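Side-chain contacts in toxin FitB (Neisseria gonorrhoeae, PDB 2H1C), which is the PIN-domain toxin of a type II toxin-antitoxin pair, a magnesium-dependent ribonuclease by family, and joins its antitoxin in a complex that binds promoter DNA: residues I2-N7 / A23-L28; R121-F126 / V131-P136. All blocks are in the same frame, centred on the assembly; numbering follows the deposited sequence.

Contact 1 (I2-N7 / A23-L28); sequences ILLDTN and AWLDSL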
loop_
_atom_site.group_PDB
_atom_site.type_symbol
_atom_site.label_atom_id
_atom_site.label_comp_id
_atom_site.label_asym_id
_atom_site.label_seq_id
_atom_site.Cartn_x
_atom_site.Cartn_y
_atom_site.Cartn_z
ATOM N N ILE A 2 -5.408 -2.856 -18.932
ATOM C CA ILE A 2 -4.093 -3.146 -18.366
ATOM C C ILE A 2 -3.712 -2.303 -17.147
ATOM O O ILE A 2 -4.038 -1.119 -17.081
ATOM C CB ILE A 2 -2.990 -2.930 -19.447
ATOM C CG1 ILE A 2 -3.040 -4.054 -20.488
ATOM C CG2 ILE A 2 -1.597 -2.882 -18.801
ATOM C CD1 ILE A 2 -2.674 -5.415 -19.936
ATOM N N LEU A 3 -3.031 -2.939 -16.194
ATOM C CA LEU A 3 -2.502 -2.272 -15.003
ATOM C C LEU A 3 -0.990 -2.437 -15.158
ATOM O O LEU A 3 -0.474 -3.556 -15.085
ATOM C CB LEU A 3 -2.952 -2.960 -13.703
ATOM C CG LEU A 3 -2.517 -2.201 -12.425
ATOM C CD1 LEU A 3 -3.223 -0.838 -12.370
ATOM C CD2 LEU A 3 -2.855 -3.025 -11.179
ATOM N N LEU A 4 -0.270 -1.347 -15.405
ATOM C CA LEU A 4 1.182 -1.444 -15.596
ATOM C C LEU A 4 1.929 -1.498 -14.271
ATOM O O LEU A 4 1.752 -0.614 -13.443
ATOM C CB LEU A 4 1.707 -0.234 -16.362
ATOM C CG LEU A 4 1.264 0.065 -17.789
ATOM C CD1 LEU A 4 1.972 1.342 -18.243
ATOM C CD2 LEU A 4 1.599 -1.111 -18.704
ATOM N N ASP A 5 2.774 -2.513 -14.095
ATOM C CA ASP A 5 3.579 -2.699 -12.875
ATOM C C ASP A 5 4.785 -1.767 -13.029
ATOM O O ASP A 5 5.130 -1.362 -14.139
ATOM C CB ASP A 5 4.023 -4.179 -12.792
ATOM C CG ASP A 5 4.535 -4.601 -11.402
ATOM O OD1 ASP A 5 4.212 -3.946 -10.389
ATOM O OD2 ASP A 5 5.253 -5.633 -11.327
ATOM N N THR A 6 5.447 -1.445 -11.925
ATOM C CA THR A 6 6.587 -0.537 -11.965
ATOM C C THR A 6 7.707 -0.903 -12.938
ATOM O O THR A 6 8.265 -0.029 -13.601
ATOM C CB THR A 6 7.204 -0.401 -10.565
ATOM O OG1 THR A 6 6.183 0.005 -9.651
ATOM C CG2 THR A 6 8.321 0.619 -10.562
ATOM N N ASN A 7 8.039 -2.187 -13.029
ATOM C CA ASN A 7 9.143 -2.590 -13.891
ATOM C C ASN A 7 8.874 -2.400 -15.380
ATOM O O ASN A 7 9.814 -2.335 -16.172
ATOM C CB ASN A 7 9.541 -4.040 -13.596
ATOM C CG ASN A 7 8.407 -5.021 -13.851
ATOM O OD1 ASN A 7 7.953 -5.189 -14.983
ATOM N ND2 ASN A 7 7.945 -5.672 -12.792
ATOM N N ALA A 23 7.818 -1.253 -27.881
ATOM C CA ALA A 23 6.835 -1.476 -28.947
ATOM C C ALA A 23 5.478 -1.933 -28.406
ATOM O O ALA A 23 4.409 -1.499 -28.893
ATOM C CB ALA A 23 7.361 -2.509 -29.966
ATOM N N TRP A 24 5.498 -2.835 -27.427
ATOM C CA TRP A 24 4.244 -3.307 -26.849
ATOM C C TRP A 24 3.498 -2.143 -26.205
ATOM O O TRP A 24 2.282 -2.009 -26.356
ATOM C CB TRP A 24 4.485 -4.373 -25.778
ATOM C CG TRP A 24 3.202 -4.835 -25.158
ATOM C CD1 TRP A 24 2.246 -5.634 -25.725
ATOM C CD2 TRP A 24 2.701 -4.465 -23.867
ATOM N NE1 TRP A 24 1.175 -5.781 -24.862
ATOM C CE2 TRP A 24 1.436 -5.080 -23.716
ATOM C CE3 TRP A 24 3.202 -3.672 -22.824
ATOM C CZ2 TRP A 24 0.665 -4.928 -22.555
ATOM C CZ3 TRP A 24 2.436 -3.520 -21.676
ATOM C CH2 TRP A 24 1.182 -4.148 -21.552
ATOM N N LEU A 25 4.221 -1.321 -25.457
ATOM C CA LEU A 25 3.576 -0.185 -24.816
ATOM C C LEU A 25 2.940 0.722 -25.878
ATOM O O LEU A 25 1.867 1.284 -25.659
ATOM C CB LEU A 25 4.585 0.604 -23.988
ATOM C CG LEU A 25 5.053 -0.048 -22.683
ATOM C CD1 LEU A 25 6.308 0.675 -22.198
ATOM C CD2 LEU A 25 3.949 0.019 -21.622
ATOM N N ASP A 26 3.600 0.855 -27.029
ATOM C CA ASP A 26 3.091 1.699 -28.121
ATOM C C ASP A 26 1.851 1.164 -28.829
ATOM O O ASP A 26 1.186 1.902 -29.546
ATOM C CB ASP A 26 4.174 1.933 -29.178
ATOM C CG ASP A 26 5.226 2.900 -28.718
ATOM O OD1 ASP A 26 4.911 3.750 -27.855
ATOM O OD2 ASP A 26 6.363 2.829 -29.238
ATOM N N SER A 27 1.548 -0.112 -28.643
ATOM C CA SER A 27 0.382 -0.702 -29.285
ATOM C C SER A 27 -0.871 -0.546 -28.426
ATOM O O SER A 27 -1.982 -0.828 -28.876
ATOM C CB SER A 27 0.619 -2.190 -29.550
ATOM O OG SER A 27 0.646 -2.942 -28.337
ATOM N N LEU A 28 -0.697 -0.099 -27.189
ATOM C CA LEU A 28 -1.831 0.043 -26.282
ATOM C C LEU A 28 -2.657 1.307 -26.479
ATOM O O LEU A 28 -2.137 2.335 -26.920
ATOM C CB LEU A 28 -1.341 0.013 -24.827
ATOM C CG LEU A 28 -0.474 -1.170 -24.393
ATOM C CD1 LEU A 28 -0.056 -0.944 -22.939
ATOM C CD2 LEU A 28 -1.230 -2.479 -24.549
#
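The six-membered half of the Trp-24 indole meets strand 2-4 with its rim: near the ring plane, CH2 lies 4.1 Å from Ile-2 CG2 and CZ3 lies 3.9 Å from Leu-4 CD2. One face carries Leu-28 CD2, a neighbour from its own segment, 3.6 Å above the plane and offset toward the rim. Phe-134 also meets this ring, the two planes inclined at about 40°. Trp-24 holds CG anti to the backbone N (chi1 179°), which carries the indole from helix 19-27 across to the strand, where Ile-2 CG2 reaches the ring edge from the opposite direction and Leu-4 slides past. Leu-4 serves two partners with one methyl, because CD2 also sits 3.9 Å from Leu-25 CD2, while its other branch, CD1, is 4.1 Å from that same Leu-25 CD2. In the backbone, Trp-24 O accepts from Ser-27 N at 3.1 Å and from Ser-27 OG at 2.7 Å, the hydroxyl tilted 18° from the carbonyl plane. Leu-4 additionally packs on an apolar side chain of the bound peptide and belongs to a magnesium site with Ser-36 and Thr-39, its side chain about 5 Å from the ion. Between these two segments only carbon contacts join helix and central strand, so the fit probably rests on shape and exclusion of water, while the polar bonds of Ser-27 stay within residues 24-27.

Contact 2 (R121-F126 / V131-P136); sequences RDTGSF and VAVFNP. With SO4 (sulfate ion), chain D.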
loop_
_atom_site.group_PDB
_atom_site.type_symbol
_atom_site.label_atom_id
_atom_site.label_comp_id
_atom_site.label_asym_id
_atom_site.label_seq_id
_atom_site.Cartn_x
_atom_site.Cartn_y
_atom_site.Cartn_z
ATOM N N ARG A 121 7.293 -7.871 -15.569
ATOM C CA ARG A 121 8.376 -8.772 -15.959
ATOM C C ARG A 121 8.385 -10.003 -15.047
ATOM O O ARG A 121 8.757 -11.101 -15.468
ATOM C CB ARG A 121 9.717 -8.054 -15.850
ATOM C CG ARG A 121 10.874 -8.841 -16.466
ATOM C CD ARG A 121 12.168 -8.050 -16.423
ATOM N NE ARG A 121 13.176 -8.633 -17.309
ATOM C CZ ARG A 121 14.382 -8.111 -17.510
ATOM N NH1 ARG A 121 14.733 -6.994 -16.887
ATOM N NH2 ARG A 121 15.233 -8.699 -18.340
ATOM N N ASP A 122 7.976 -9.796 -13.796
ATOM C CA ASP A 122 7.927 -10.851 -12.779
ATOM C C ASP A 122 6.499 -11.348 -12.586
ATOM O O ASP A 122 5.769 -10.837 -11.733
ATOM C CB ASP A 122 8.452 -10.310 -11.447
ATOM C CG ASP A 122 9.918 -9.937 -11.504
ATOM O OD1 ASP A 122 10.390 -9.274 -10.557
ATOM O OD2 ASP A 122 10.605 -10.310 -12.483
ATOM N N THR A 123 6.119 -12.358 -13.361
ATOM C CA THR A 123 4.776 -12.913 -13.324
ATOM C C THR A 123 4.497 -13.882 -12.172
ATOM O O THR A 123 3.341 -14.179 -11.877
ATOM C CB THR A 123 4.466 -13.629 -14.648
ATOM O OG1 THR A 123 5.367 -14.733 -14.821
ATOM C CG2 THR A 123 4.642 -12.663 -15.814
ATOM N N GLY A 124 5.555 -14.353 -11.521
ATOM C CA GLY A 124 5.410 -15.300 -10.428
ATOM C C GLY A 124 4.314 -15.046 -9.409
ATOM O O GLY A 124 3.358 -15.814 -9.307
ATOM N N SER A 125 4.434 -13.962 -8.654
ATOM C CA SER A 125 3.445 -13.650 -7.628
ATOM C C SER A 125 2.031 -13.479 -8.165
ATOM O O SER A 125 1.060 -13.851 -7.505
ATOM C CB SER A 125 3.848 -12.378 -6.879
ATOM O OG SER A 125 5.191 -12.452 -6.449
ATOM N N PHE A 126 1.904 -12.926 -9.367
ATOM C CA PHE A 126 0.583 -12.693 -9.918
ATOM C C PHE A 126 -0.122 -13.963 -10.352
ATOM O O PHE A 126 -1.348 -14.050 -10.307
ATOM C CB PHE A 126 0.675 -11.673 -11.049
ATOM C CG PHE A 126 1.259 -10.361 -10.612
ATOM C CD1 PHE A 126 2.620 -10.109 -10.748
ATOM C CD2 PHE A 126 0.452 -9.394 -10.009
ATOM C CE1 PHE A 126 3.182 -8.916 -10.283
ATOM C CE2 PHE A 126 0.999 -8.195 -9.538
ATOM C CZ PHE A 126 2.369 -7.956 -9.677
ATOM N N VAL A 131 -4.527 -13.813 -10.926
ATOM C CA VAL A 131 -4.908 -12.609 -11.660
ATOM C C VAL A 131 -4.267 -12.704 -13.040
ATOM O O VAL A 131 -3.169 -13.239 -13.175
ATOM C CB VAL A 131 -4.419 -11.318 -10.942
ATOM C CG1 VAL A 131 -4.749 -10.099 -11.773
ATOM C CG2 VAL A 131 -5.089 -11.202 -9.581
ATOM N N ALA A 132 -4.956 -12.209 -14.063
ATOM C CA ALA A 132 -4.413 -12.262 -15.421
ATOM C C ALA A 132 -3.121 -11.452 -15.497
ATOM O O ALA A 132 -3.002 -10.388 -14.877
ATOM C CB ALA A 132 -5.420 -11.719 -16.406
ATOM N N VAL A 133 -2.154 -11.944 -16.259
ATOM C CA VAL A 133 -0.901 -11.229 -16.368
ATOM C C VAL A 133 -0.298 -11.325 -17.751
ATOM O O VAL A 133 -0.589 -12.262 -18.511
ATOM C CB VAL A 133 0.122 -11.751 -15.328
ATOM C CG1 VAL A 133 -0.414 -11.526 -13.946
ATOM C CG2 VAL A 133 0.388 -13.239 -15.541
ATOM N N PHE A 134 0.521 -10.337 -18.090
ATOM C CA PHE A 134 1.195 -10.345 -19.373
ATOM C C PHE A 134 2.602 -9.810 -19.192
ATOM O O PHE A 134 2.804 -8.765 -18.572
ATOM C CB PHE A 134 0.458 -9.503 -20.411
ATOM C CG PHE A 134 1.162 -9.458 -21.738
ATOM C CD1 PHE A 134 1.276 -10.609 -22.515
ATOM C CD2 PHE A 134 1.767 -8.287 -22.178
ATOM C CE1 PHE A 134 1.991 -10.595 -23.714
ATOM C CE2 PHE A 134 2.484 -8.261 -23.372
ATOM C CZ PHE A 134 2.595 -9.415 -24.143
ATOM N N ASN A 135 3.576 -10.551 -19.715
ATOM C CA ASN A 135 4.984 -10.169 -19.622
ATOM C C ASN A 135 5.382 -9.628 -20.996
ATOM O O ASN A 135 5.553 -10.405 -21.934
ATOM C CB ASN A 135 5.842 -11.397 -19.282
ATOM C CG ASN A 135 7.305 -11.057 -19.109
ATOM O OD1 ASN A 135 7.788 -10.040 -19.615
ATOM N ND2 ASN A 135 8.028 -11.908 -18.392
ATOM N N PRO A 136 5.518 -8.289 -21.134
ATOM C CA PRO A 136 5.893 -7.702 -22.427
ATOM C C PRO A 136 7.277 -8.081 -22.967
ATOM O O PRO A 136 7.635 -7.690 -24.083
ATOM C CB PRO A 136 5.751 -6.194 -22.187
ATOM C CG PRO A 136 6.071 -6.049 -20.737
ATOM C CD PRO A 136 5.350 -7.241 -20.109
HETATM S S SO4 D . 18.327 -6.664 -18.093
HETATM O O1 SO4 D . 19.068 -5.973 -17.124
HETATM O O2 SO4 D . 18.024 -8.057 -17.702
HETATM O O3 SO4 D . 18.990 -6.816 -19.329
HETATM O O4 SO4 D . 17.026 -6.119 -18.191
#
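Val-131 N donates to Phe-126 O at 3.2 Å, tying helix 124-128 to the approach to strand 133-134, while Arg-121 and Asn-135 bring their CA atoms within 5.2 Å at the other end. Between these points Val-133 and Thr-123 turn toward each other, and Val-133 CG2 stands 4.2 Å from Thr-123 CB. Val-133 also lies beside Phe-126, though the exact fit of its CG1 is doubtful. From there the aromatic ring leads off to Ile-107 and Ala-108 of helix 102-114. Thr-123 CG2 meets Asn-135 CB at 3.9 Å, the two side chains crossing at about a right angle. With CG anti to the backbone N (chi1 -177°), Asn-135 extends its amide along the Arg-121 backbone, and its OD1 accepts from Trp-137 N. Arg-121 itself runs outward, extended from CG to NE, to a sulfate that lies at the edge of the guanidinium, in its plane: NH1 binds O4 of the ion at 2.8 Å, and NH2 binds its O2 at 2.9 Å and, weakly, O4 as well. Arg-14 binds the same ion and Trp-137 gives Arg-121 a cation-pi partner. The chemistry thus passes from apolar packing in the beta-alpha-beta unit to an arginine-bearing surface, where the sulfate, probably from the crystallisation liquor, would balance the charge of two arginines.

Contact 1 and contact 2 reach the same parallel sheet, their centres about 12 Å apart. Both are partly buried, each with two buried residues among those that touch, but contact 2 alone includes an exposed one, Arg-121. Contact 1 sets a helix against the central strand, whereas contact 2 folds the last beta-alpha-beta unit together at the sheet's end strand. The first is wholly apolar across its segments; the second adds a backbone bond and a charged, exposed end. They also touch directly: Asn-7 OD1 probably accepts a hydrogen bond from Arg-121 N at 2.8 Å, and Trp-24 CE3 packs 3.6 Å from Pro-136 CB. Phe-126 approaches both predicted magnesium ligands, Asp-5 and Asp-104.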